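Local coordinates for pectate lyase/Amb allergen (Acidovorax citrulli, PDB 4HWV), which probably cleaves pectate, the de-esterified galacturonan of plant cell walls, by calcium-dependent elimination, as expected of a polysaccharide lyase family 1 enzyme, at residues Y129-W134 against W258-H263; D219-S224 against G269-V274; H347-Y352 against Y462-T467. One frame throughout, in Å; residues are numbered along the deposited sequence. Where two conformers were deposited one is given.

Interaction 1: Y129-W134 against W258-H263; sequences YRPGAW and WHETVH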
loop_
_atom_site.group_PDB
_atom_site.type_symbol
_atom_site.label_atom_id
_atom_site.label_comp_id
_atom_site.label_asym_id
_atom_site.label_seq_id
_atom_site.Cartn_x
_atom_site.Cartn_y
_atom_site.Cartn_z
ATOM N N TYR A 129 18.383 -0.497 -23.451
ATOM C CA TYR A 129 17.638 0.732 -23.690
ATOM C C TYR A 129 17.971 1.899 -22.760
ATOM O O TYR A 129 17.439 2.989 -22.940
ATOM C CB TYR A 129 16.125 0.449 -23.712
ATOM C CG TYR A 129 15.753 -0.621 -24.715
ATOM C CD1 TYR A 129 16.246 -0.573 -26.024
ATOM C CD2 TYR A 129 14.948 -1.690 -24.353
ATOM C CE1 TYR A 129 15.926 -1.562 -26.953
ATOM C CE2 TYR A 129 14.633 -2.686 -25.254
ATOM C CZ TYR A 129 15.134 -2.629 -26.554
ATOM O OH TYR A 129 14.801 -3.631 -27.446
ATOM N N ARG A 130 18.868 1.693 -21.803
ATOM C CA ARG A 130 19.338 2.808 -20.977
ATOM C C ARG A 130 19.865 3.935 -21.878
ATOM O O ARG A 130 20.401 3.684 -22.971
ATOM C CB ARG A 130 20.420 2.358 -19.987
ATOM C CG ARG A 130 21.696 1.874 -20.648
ATOM C CD ARG A 130 22.719 1.352 -19.631
ATOM N NE ARG A 130 23.925 0.885 -20.317
ATOM C CZ ARG A 130 24.931 1.666 -20.702
ATOM N NH1 ARG A 130 24.911 2.968 -20.430
ATOM N NH2 ARG A 130 25.968 1.140 -21.350
ATOM N N PRO A 131 19.693 5.189 -21.444
ATOM C CA PRO A 131 20.100 6.302 -22.319
ATOM C C PRO A 131 21.564 6.238 -22.776
ATOM O O PRO A 131 21.852 6.600 -23.920
ATOM C CB PRO A 131 19.849 7.535 -21.445
ATOM C CG PRO A 131 18.714 7.123 -20.569
ATOM C CD PRO A 131 19.016 5.670 -20.223
ATOM N N GLY A 132 22.464 5.772 -21.919
ATOM C CA GLY A 132 23.869 5.647 -22.281
ATOM C C GLY A 132 24.144 4.631 -23.381
ATOM O O GLY A 132 25.185 4.691 -24.027
ATOM N N ALA A 133 23.222 3.701 -23.605
ATOM C CA ALA A 133 23.379 2.673 -24.624
ATOM C C ALA A 133 22.560 2.998 -25.867
ATOM O O ALA A 133 23.039 2.836 -26.976
ATOM C CB ALA A 133 22.957 1.306 -24.073
ATOM N N TRP A 134 21.324 3.453 -25.678
ATOM C CA TRP A 134 20.399 3.591 -26.804
ATOM C C TRP A 134 20.302 5.020 -27.308
ATOM O O TRP A 134 19.944 5.256 -28.458
ATOM C CB TRP A 134 19.005 3.133 -26.370
ATOM C CG TRP A 134 18.010 3.035 -27.481
ATOM C CD1 TRP A 134 17.066 3.963 -27.823
ATOM C CD2 TRP A 134 17.840 1.935 -28.396
ATOM N NE1 TRP A 134 16.323 3.512 -28.899
ATOM C CE2 TRP A 134 16.784 2.275 -29.272
ATOM C CE3 TRP A 134 18.503 0.712 -28.576
ATOM C CZ2 TRP A 134 16.359 1.425 -30.309
ATOM C CZ3 TRP A 134 18.074 -0.136 -29.602
ATOM C CH2 TRP A 134 17.013 0.227 -30.456
ATOM N N TRP A 258 17.794 3.908 -13.648
ATOM C CA TRP A 258 18.989 4.400 -14.320
ATOM C C TRP A 258 19.921 5.054 -13.322
ATOM O O TRP A 258 19.481 5.725 -12.377
ATOM C CB TRP A 258 18.640 5.446 -15.371
ATOM C CG TRP A 258 17.579 5.100 -16.382
ATOM C CD1 TRP A 258 16.593 5.953 -16.821
ATOM C CD2 TRP A 258 17.420 3.885 -17.144
ATOM N NE1 TRP A 258 15.833 5.349 -17.789
ATOM C CE2 TRP A 258 16.304 4.078 -17.999
ATOM C CE3 TRP A 258 18.086 2.641 -17.171
ATOM C CZ2 TRP A 258 15.852 3.093 -18.879
ATOM C CZ3 TRP A 258 17.631 1.660 -18.070
ATOM C CH2 TRP A 258 16.524 1.900 -18.902
ATOM N N HIS A 259 21.220 4.892 -13.547
ATOM C CA HIS A 259 22.228 5.490 -12.676
ATOM C C HIS A 259 23.402 5.915 -13.547
ATOM O O HIS A 259 24.478 5.290 -13.555
ATOM C CB HIS A 259 22.650 4.557 -11.526
ATOM C CG HIS A 259 22.934 3.150 -11.947
ATOM N ND1 HIS A 259 24.210 2.685 -12.175
ATOM C CD2 HIS A 259 22.105 2.105 -12.182
ATOM C CE1 HIS A 259 24.157 1.409 -12.522
ATOM N NE2 HIS A 259 22.893 1.034 -12.537
ATOM N N GLU A 260 23.168 7.001 -14.276
ATOM C CA GLU A 260 24.147 7.538 -15.211
ATOM C C GLU A 260 23.728 8.939 -15.568
ATOM O O GLU A 260 22.565 9.331 -15.371
ATOM C CB GLU A 260 24.243 6.666 -16.473
ATOM C CG GLU A 260 22.894 6.439 -17.202
ATOM C CD GLU A 260 23.038 5.494 -18.399
ATOM O OE1 GLU A 260 24.045 4.748 -18.465
ATOM O OE2 GLU A 260 22.171 5.504 -19.281
ATOM N N THR A 261 24.695 9.702 -16.066
ATOM C CA THR A 261 24.448 11.031 -16.616
ATOM C C THR A 261 24.768 11.023 -18.103
ATOM O O THR A 261 25.850 10.601 -18.517
ATOM C CB THR A 261 25.276 12.091 -15.877
ATOM O OG1 THR A 261 24.855 12.112 -14.503
ATOM C CG2 THR A 261 25.076 13.466 -16.506
ATOM N N VAL A 262 23.810 11.469 -18.912
ATOM C CA VAL A 262 23.937 11.441 -20.358
ATOM C C VAL A 262 23.377 12.767 -20.852
ATOM O O VAL A 262 22.319 13.200 -20.388
ATOM C CB VAL A 262 23.141 10.237 -20.983
ATOM C CG1 VAL A 262 23.407 10.144 -22.482
ATOM C CG2 VAL A 262 23.489 8.903 -20.300
ATOM N N HIS A 263 24.091 13.413 -21.773
ATOM C CA HIS A 263 23.744 14.760 -22.249
ATOM C C HIS A 263 23.285 15.706 -21.127
ATOM O O HIS A 263 22.278 16.402 -21.245
ATOM C CB HIS A 263 22.753 14.728 -23.438
ATOM C CG HIS A 263 21.516 13.928 -23.187
ATOM N ND1 HIS A 263 20.493 14.376 -22.380
ATOM C CD2 HIS A 263 21.126 12.713 -23.646
ATOM C CE1 HIS A 263 19.536 13.467 -22.334
ATOM N NE2 HIS A 263 19.894 12.446 -23.097
#
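Glu-260 reaches across to the start of helix 131-134 and spends its two carboxylate oxygens on different groups. OE2 takes the N-H of Gly-132, with N to OE2 at 2.7 Å and an N-H...O angle of 156°, the donor lying above the carboxylate plane. OE1 meets NH1 of Arg-130 at 2.8 Å through its syn lone pair, closing a salt bridge; the guanidinium and carboxylate planes stand 71° apart and the N-H...O bond is clearly bent. With CG between its backbone N and carbonyl carbon (chi1 55°) and the chain extended beyond, Glu-260 brings its carboxylate to both donors.

Beside this polar grip, one face of the Trp-258 indole carries two CH-pi contacts: CD of Pro-131 stands 3.8 Å from the centroid of the five-membered ring, almost on its normal, and CA of Arg-130 lies over the six-membered ring. CG2 of Val-262 packs 4.1 Å from CB of Pro-131. Trp-258 is itself held by an edge-to-face pairing with Trp-212 and by the ring of Trp-222. Arg-130 is the N-cap residue, its O accepting from N of Ala-133 and of Trp-134. A carboxylate on an early N-H, as here, is a common way to hold a helix N-terminus; it joins helix 131-134 to the loop and short strand 261-262.

Interaction 2: D219-S224 against G269-V274; sequences DGRWNS and GGDFKV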
loop_
_atom_site.group_PDB
_atom_site.type_symbol
_atom_site.label_atom_id
_atom_site.label_comp_id
_atom_site.label_asym_id
_atom_site.label_seq_id
_atom_site.Cartn_x
_atom_site.Cartn_y
_atom_site.Cartn_z
ATOM N N ASP A 219 13.884 13.673 -23.072
ATOM C CA ASP A 219 14.828 12.929 -22.244
ATOM C C ASP A 219 14.377 11.503 -21.993
ATOM O O ASP A 219 15.174 10.664 -21.593
ATOM C CB ASP A 219 14.996 13.613 -20.891
ATOM C CG ASP A 219 15.655 14.961 -20.995
ATOM O OD1 ASP A 219 16.505 15.153 -21.888
ATOM O OD2 ASP A 219 15.312 15.819 -20.172
ATOM N N GLY A 220 13.091 11.232 -22.198
ATOM C CA GLY A 220 12.560 9.897 -21.982
ATOM C C GLY A 220 11.692 9.728 -20.744
ATOM O O GLY A 220 11.863 10.414 -19.727
ATOM N N ARG A 221 10.738 8.803 -20.838
ATOM C CA ARG A 221 9.875 8.475 -19.709
ATOM C C ARG A 221 9.508 7.020 -19.771
ATOM O O ARG A 221 9.443 6.429 -20.855
ATOM C CB ARG A 221 8.555 9.253 -19.766
ATOM C CG ARG A 221 8.680 10.760 -19.637
ATOM C CD ARG A 221 9.063 11.188 -18.215
ATOM N NE ARG A 221 9.019 12.639 -18.022
ATOM C CZ ARG A 221 10.036 13.463 -18.251
ATOM N NH1 ARG A 221 11.194 12.986 -18.682
ATOM N NH2 ARG A 221 9.888 14.773 -18.044
ATOM N N TRP A 222 9.230 6.446 -18.601
ATOM C CA TRP A 222 8.540 5.155 -18.521
ATOM C C TRP A 222 7.044 5.392 -18.574
ATOM O O TRP A 222 6.538 6.223 -17.838
ATOM C CB TRP A 222 8.861 4.468 -17.196
ATOM C CG TRP A 222 10.273 3.921 -17.096
ATOM C CD1 TRP A 222 11.357 4.538 -16.521
ATOM C CD2 TRP A 222 10.746 2.653 -17.583
ATOM N NE1 TRP A 222 12.465 3.731 -16.631
ATOM C CE2 TRP A 222 12.128 2.578 -17.285
ATOM C CE3 TRP A 222 10.139 1.581 -18.248
ATOM C CZ2 TRP A 222 12.893 1.454 -17.575
ATOM C CZ3 TRP A 222 10.911 0.475 -18.563
ATOM C CH2 TRP A 222 12.278 0.424 -18.230
ATOM N N ASN A 223 6.345 4.632 -19.410
ATOM C CA ASN A 223 4.899 4.768 -19.512
ATOM C C ASN A 223 4.217 3.431 -19.374
ATOM O O ASN A 223 4.720 2.409 -19.864
ATOM C CB ASN A 223 4.487 5.379 -20.850
ATOM C CG ASN A 223 5.001 6.803 -21.021
ATOM O OD1 ASN A 223 4.645 7.715 -20.259
ATOM N ND2 ASN A 223 5.812 7.012 -22.035
ATOM N N SER A 224 3.037 3.468 -18.752
ATOM C CA SER A 224 2.186 2.302 -18.563
ATOM C C SER A 224 0.829 2.520 -19.210
ATOM O O SER A 224 0.477 3.637 -19.608
ATOM C CB SER A 224 2.050 1.993 -17.076
ATOM O OG SER A 224 3.219 1.349 -16.593
ATOM N N GLY A 269 17.050 10.794 -11.585
ATOM C CA GLY A 269 16.023 11.691 -11.089
ATOM C C GLY A 269 14.600 11.157 -11.174
ATOM O O GLY A 269 14.304 10.225 -11.942
ATOM N N GLY A 270 13.705 11.780 -10.405
ATOM C CA GLY A 270 12.311 11.362 -10.331
ATOM C C GLY A 270 11.540 11.392 -11.634
ATOM O O GLY A 270 10.572 10.638 -11.781
ATOM N N ASP A 271 11.957 12.228 -12.588
ATOM C CA ASP A 271 11.334 12.242 -13.922
ATOM C C ASP A 271 11.367 10.828 -14.518
ATOM O O ASP A 271 10.533 10.470 -15.349
ATOM C CB ASP A 271 12.095 13.159 -14.912
ATOM C CG ASP A 271 11.824 14.645 -14.720
ATOM O OD1 ASP A 271 10.848 15.009 -14.040
ATOM O OD2 ASP A 271 12.598 15.458 -15.299
ATOM N N PHE A 272 12.350 10.038 -14.101
ATOM C CA PHE A 272 12.660 8.769 -14.742
ATOM C C PHE A 272 12.246 7.569 -13.891
ATOM O O PHE A 272 12.701 6.449 -14.120
ATOM C CB PHE A 272 14.148 8.765 -15.128
ATOM C CG PHE A 272 14.545 10.027 -15.848
ATOM C CD1 PHE A 272 14.005 10.315 -17.090
ATOM C CD2 PHE A 272 15.409 10.953 -15.268
ATOM C CE1 PHE A 272 14.329 11.486 -17.752
ATOM C CE2 PHE A 272 15.735 12.119 -15.933
ATOM C CZ PHE A 272 15.180 12.391 -17.179
ATOM N N LYS A 273 11.337 7.803 -12.937
ATOM C CA LYS A 273 10.785 6.710 -12.140
ATOM C C LYS A 273 10.130 5.677 -13.062
ATOM O O LYS A 273 9.655 6.009 -14.166
ATOM C CB LYS A 273 9.744 7.226 -11.142
ATOM C CG LYS A 273 8.471 7.770 -11.791
ATOM C CD LYS A 273 7.474 8.290 -10.767
ATOM C CE LYS A 273 7.961 9.618 -10.206
ATOM N NZ LYS A 273 7.156 10.057 -9.060
ATOM N N VAL A 274 10.102 4.422 -12.618
ATOM C CA VAL A 274 9.444 3.398 -13.396
ATOM C C VAL A 274 7.961 3.445 -13.047
ATOM O O VAL A 274 7.503 2.866 -12.064
ATOM C CB VAL A 274 10.040 2.013 -13.123
ATOM C CG1 VAL A 274 9.371 0.965 -13.992
ATOM C CG2 VAL A 274 11.560 1.988 -13.391
HETATM O O HOH W 1 12.982 15.215 -18.493
HETATM O O HOH W 2 14.538 4.504 -14.837
HETATM O O HOH W 3 9.521 7.992 -16.115
#
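Arg-221 and Asp-271 meet face to face: guanidinium and carboxylate planes are 19° apart and stacked. The arginine leaves its backbone with CG beside the backbone N, and a bend at chi2 (-71°) swings the chain back along its own segment toward residues 269-274. Beyond CB and CG, the contacts across to that segment begin at CD, which comes 3.3 Å from the carbonyl O of Asp-271; NE passes the same oxygen farther off. CZ lies against CB of Asp-271, which also sits over the centre of the Phe-272 ring. NH1 donates to O of Gly-220 at 2.9 Å, nearly straight (157°) and close to the guanidinium plane, and also gives a bond to water 1. The same NH1 lies 3.6 Å from CE1 of Phe-272, whose ring stands almost upright to the guanidinium and turns its edge to O of Gly-220. At the tip, NH2 is 3.9 Å from OD2 of Asp-271, a long salt bridge of charges alone, since no N-H points at that oxygen.

Farther along, Trp-222 lays one indole face on CG2 of Val-274, 3.9 Å from the centroid of its five-membered ring. Its NE1 reaches O of Phe-272 through water 2, while water 3 takes the backbone N of Trp-222 and donates to O of Asp-271 and of Lys-273.

Strand 221-223 pairs with strand 211-213; between residues 219-224 and 269-274 the polar links are water bridges and the long charge pair, alongside ring and CH-pi packing. Water 1 donates to OD2 of Asp-219 and OD2 of Asp-271, 5.6 Å apart, and ties both to NH1 of Arg-221, whose positive charge probably tempers their repulsion.

Interaction 3: H347-Y352 against Y462-T467; sequences HLYNNY and YTLEDT
His-347 points the edge of its imidazole at the face of Tyr-462, CE1 standing 3.3 Å from CZ, with ring centroids 4.7 Å apart and planes at 66°. This is the dense part of the contact. The histidine gets there with CG anti to the backbone N (chi1 -176°), which sends the ring outward from strand 345-356. Tyr-349, two residues on, faces the same way; its ring meets that of Tyr-462 obliquely, CD2 of Tyr-462 lying over its centre, and its OH comes 3.6 Å from CB of Tyr-462. One imidazole face is in turn lined by CD1 of Tyr-349, completing an aromatic cluster of three rings. Leu-464 adds an apolar rim, its CD2 3.7 Å from CD2 of Tyr-349. The polar atoms of His-347 and Tyr-462 are tied beyond the two segments: ND1 of His-347 is bonded to OH of Tyr-460, while Glu-380 OE1 binds both NE2 of His-347 and OH of Tyr-462.

In the right-handed parallel beta-helix of this family, strand 345-356 is flanked by 324-327 and 376-387, and the loop 462-467, which precedes helix 470-477, runs at a shallow angle along its outer surface. Asn-350 acts as the clamp. With backbone angles in the left-handed helical region, it turns its amide to the loop, OD1 accepting from N of Glu-465 at 2.8 Å and ND2 donating to O of Glu-465 at 2.9 Å. Both bonds are bent, and ND2 also serves O of Asn-381.

The solvent side, at the more exposed residues 463-465, relies on water and charge instead of apolar packing. Water 4 donates to both OD1 of Asn-350 and OE2 of Glu-465, whose carboxylate forms salt bridges with Arg-473 and Arg-477 of helix 470-477.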
loop_
_atom_site.group_PDB
_atom_site.type_symbol
_atom_site.label_atom_id
_atom_site.label_comp_id
_atom_site.label_asym_id
_atom_site.label_seq_id
_atom_site.Cartn_x
_atom_site.Cartn_y
_atom_site.Cartn_z
ATOM N N HIS A 347 -16.903 20.766 -16.796
ATOM C CA HIS A 347 -17.395 21.536 -15.666
ATOM C C HIS A 347 -16.893 20.882 -14.387
ATOM O O HIS A 347 -17.142 19.697 -14.174
ATOM C CB HIS A 347 -18.931 21.523 -15.736
ATOM C CG HIS A 347 -19.629 22.345 -14.698
ATOM N ND1 HIS A 347 -20.951 22.119 -14.379
ATOM C CD2 HIS A 347 -19.235 23.408 -13.949
ATOM C CE1 HIS A 347 -21.351 23.008 -13.491
ATOM N NE2 HIS A 347 -20.327 23.795 -13.198
ATOM N N LEU A 348 -16.188 21.639 -13.549
ATOM C CA LEU A 348 -15.740 21.119 -12.245
ATOM C C LEU A 348 -16.345 22.021 -11.189
ATOM O O LEU A 348 -16.030 23.206 -11.135
ATOM C CB LEU A 348 -14.209 21.146 -12.102
ATOM C CG LEU A 348 -13.456 20.351 -13.175
ATOM C CD1 LEU A 348 -12.929 21.281 -14.265
ATOM C CD2 LEU A 348 -12.344 19.496 -12.563
ATOM N N TYR A 349 -17.246 21.479 -10.380
ATOM C CA TYR A 349 -17.832 22.278 -9.318
ATOM C C TYR A 349 -17.900 21.552 -7.987
ATOM O O TYR A 349 -18.099 20.347 -7.941
ATOM C CB TYR A 349 -19.211 22.846 -9.710
ATOM C CG TYR A 349 -20.382 21.887 -9.853
ATOM C CD1 TYR A 349 -20.627 21.212 -11.049
ATOM C CD2 TYR A 349 -21.298 21.710 -8.811
ATOM C CE1 TYR A 349 -21.739 20.387 -11.187
ATOM C CE2 TYR A 349 -22.396 20.873 -8.946
ATOM C CZ TYR A 349 -22.609 20.222 -10.129
ATOM O OH TYR A 349 -23.709 19.385 -10.261
ATOM N N ASN A 350 -17.690 22.295 -6.904
ATOM C CA ASN A 350 -17.851 21.730 -5.564
ATOM C C ASN A 350 -17.010 20.469 -5.364
ATOM O O ASN A 350 -17.497 19.464 -4.836
ATOM C CB ASN A 350 -19.322 21.416 -5.242
ATOM C CG ASN A 350 -20.193 22.657 -5.064
ATOM O OD1 ASN A 350 -21.389 22.574 -5.282
ATOM N ND2 ASN A 350 -19.616 23.783 -4.601
ATOM N N ASN A 351 -15.756 20.523 -5.796
ATOM C CA ASN A 351 -14.801 19.477 -5.447
ATOM C C ASN A 351 -13.860 19.990 -4.359
ATOM O O ASN A 351 -13.678 21.201 -4.211
ATOM C CB ASN A 351 -13.992 19.058 -6.673
ATOM C CG ASN A 351 -14.873 18.590 -7.795
ATOM O OD1 ASN A 351 -15.444 17.493 -7.740
ATOM N ND2 ASN A 351 -15.038 19.437 -8.808
ATOM N N TYR A 352 -13.305 19.061 -3.585
ATOM C CA TYR A 352 -12.326 19.383 -2.553
ATOM C C TYR A 352 -10.997 18.757 -2.944
ATOM O O TYR A 352 -10.867 17.528 -2.984
ATOM C CB TYR A 352 -12.779 18.825 -1.205
ATOM C CG TYR A 352 -11.785 18.991 -0.078
ATOM C CD1 TYR A 352 -10.952 20.103 -0.001
ATOM C CD2 TYR A 352 -11.709 18.054 0.937
ATOM C CE1 TYR A 352 -10.056 20.255 1.043
ATOM C CE2 TYR A 352 -10.811 18.196 1.986
ATOM C CZ TYR A 352 -9.993 19.304 2.030
ATOM O OH TYR A 352 -9.116 19.471 3.080
ATOM N N TYR A 462 -28.230 22.863 -11.872
ATOM C CA TYR A 462 -27.440 22.468 -10.709
ATOM C C TYR A 462 -27.394 23.611 -9.717
ATOM O O TYR A 462 -27.497 24.775 -10.099
ATOM C CB TYR A 462 -26.014 22.052 -11.126
ATOM C CG TYR A 462 -25.185 23.175 -11.713
ATOM C CD1 TYR A 462 -25.343 23.562 -13.048
ATOM C CD2 TYR A 462 -24.259 23.872 -10.931
ATOM C CE1 TYR A 462 -24.601 24.589 -13.588
ATOM C CE2 TYR A 462 -23.509 24.908 -11.478
ATOM C CZ TYR A 462 -23.696 25.260 -12.809
ATOM O OH TYR A 462 -22.975 26.268 -13.396
ATOM N N THR A 463 -27.221 23.256 -8.449
ATOM C CA THR A 463 -27.081 24.218 -7.365
ATOM C C THR A 463 -25.681 24.116 -6.770
ATOM O O THR A 463 -25.228 23.024 -6.417
ATOM C CB THR A 463 -28.142 23.938 -6.288
ATOM O OG1 THR A 463 -29.437 24.225 -6.839
ATOM C CG2 THR A 463 -27.896 24.776 -5.027
ATOM N N LEU A 464 -24.985 25.244 -6.693
ATOM C CA LEU A 464 -23.655 25.263 -6.096
ATOM C C LEU A 464 -23.749 25.309 -4.585
ATOM O O LEU A 464 -24.354 26.240 -4.045
ATOM C CB LEU A 464 -22.872 26.494 -6.559
ATOM C CG LEU A 464 -22.509 26.511 -8.038
ATOM C CD1 LEU A 464 -21.875 27.853 -8.407
ATOM C CD2 LEU A 464 -21.572 25.370 -8.378
ATOM N N GLU A 465 -23.118 24.350 -3.900
ATOM C CA GLU A 465 -22.897 24.453 -2.472
ATOM C C GLU A 465 -21.886 25.538 -2.212
ATOM O O GLU A 465 -20.992 25.798 -3.026
ATOM C CB GLU A 465 -22.338 23.151 -1.924
ATOM C CG GLU A 465 -23.371 22.044 -1.922
ATOM C CD GLU A 465 -22.807 20.730 -1.416
ATOM O OE1 GLU A 465 -22.771 20.512 -0.184
ATOM O OE2 GLU A 465 -22.401 19.903 -2.261
ATOM N N ASP A 466 -22.003 26.228 -1.092
ATOM C CA ASP A 466 -20.970 27.189 -0.691
ATOM C C ASP A 466 -19.718 26.452 -0.261
ATOM O O ASP A 466 -19.798 25.282 0.162
ATOM C CB ASP A 466 -21.385 28.104 0.451
ATOM C CG ASP A 466 -20.337 29.203 0.695
ATOM O OD1 ASP A 466 -19.982 29.886 -0.286
ATOM O OD2 ASP A 466 -19.816 29.319 1.822
ATOM N N THR A 467 -18.592 27.141 -0.270
ATOM C CA THR A 467 -17.320 26.531 0.055
ATOM C C THR A 467 -17.017 26.466 1.560
ATOM O O THR A 467 -16.107 25.732 1.986
ATOM C CB THR A 467 -16.213 27.305 -0.669
ATOM O OG1 THR A 467 -16.404 28.706 -0.440
ATOM C CG2 THR A 467 -16.266 27.037 -2.184
HETATM O O HOH W 4 -22.666 20.183 -4.927
#

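Interactions 1 and 2 form one continuous patch, their centres 12 Å apart, and their segments alternate along the chain. The join is largely aromatic: CZ2 of Trp-258 lies 3.6 Å from CZ2 of Trp-222, and CD1 of Trp-258 is 4.1 Å from CB of Phe-272; CE1 of His-263 also packs 3.5 Å from OD1 of Asp-219. The calcium is held by Asp-227, Asp-278 and Asp-282; the side chain of Arg-221 in interaction 2 is about 10 Å from that of Asp-278, while interaction 1 lies away from this site. Interaction 3 stands apart, its centre about 35 Å from that of interaction 2 and about 47 Å from that of interaction 1, with interactions 1 and 3 on opposite sides of the chain's centre.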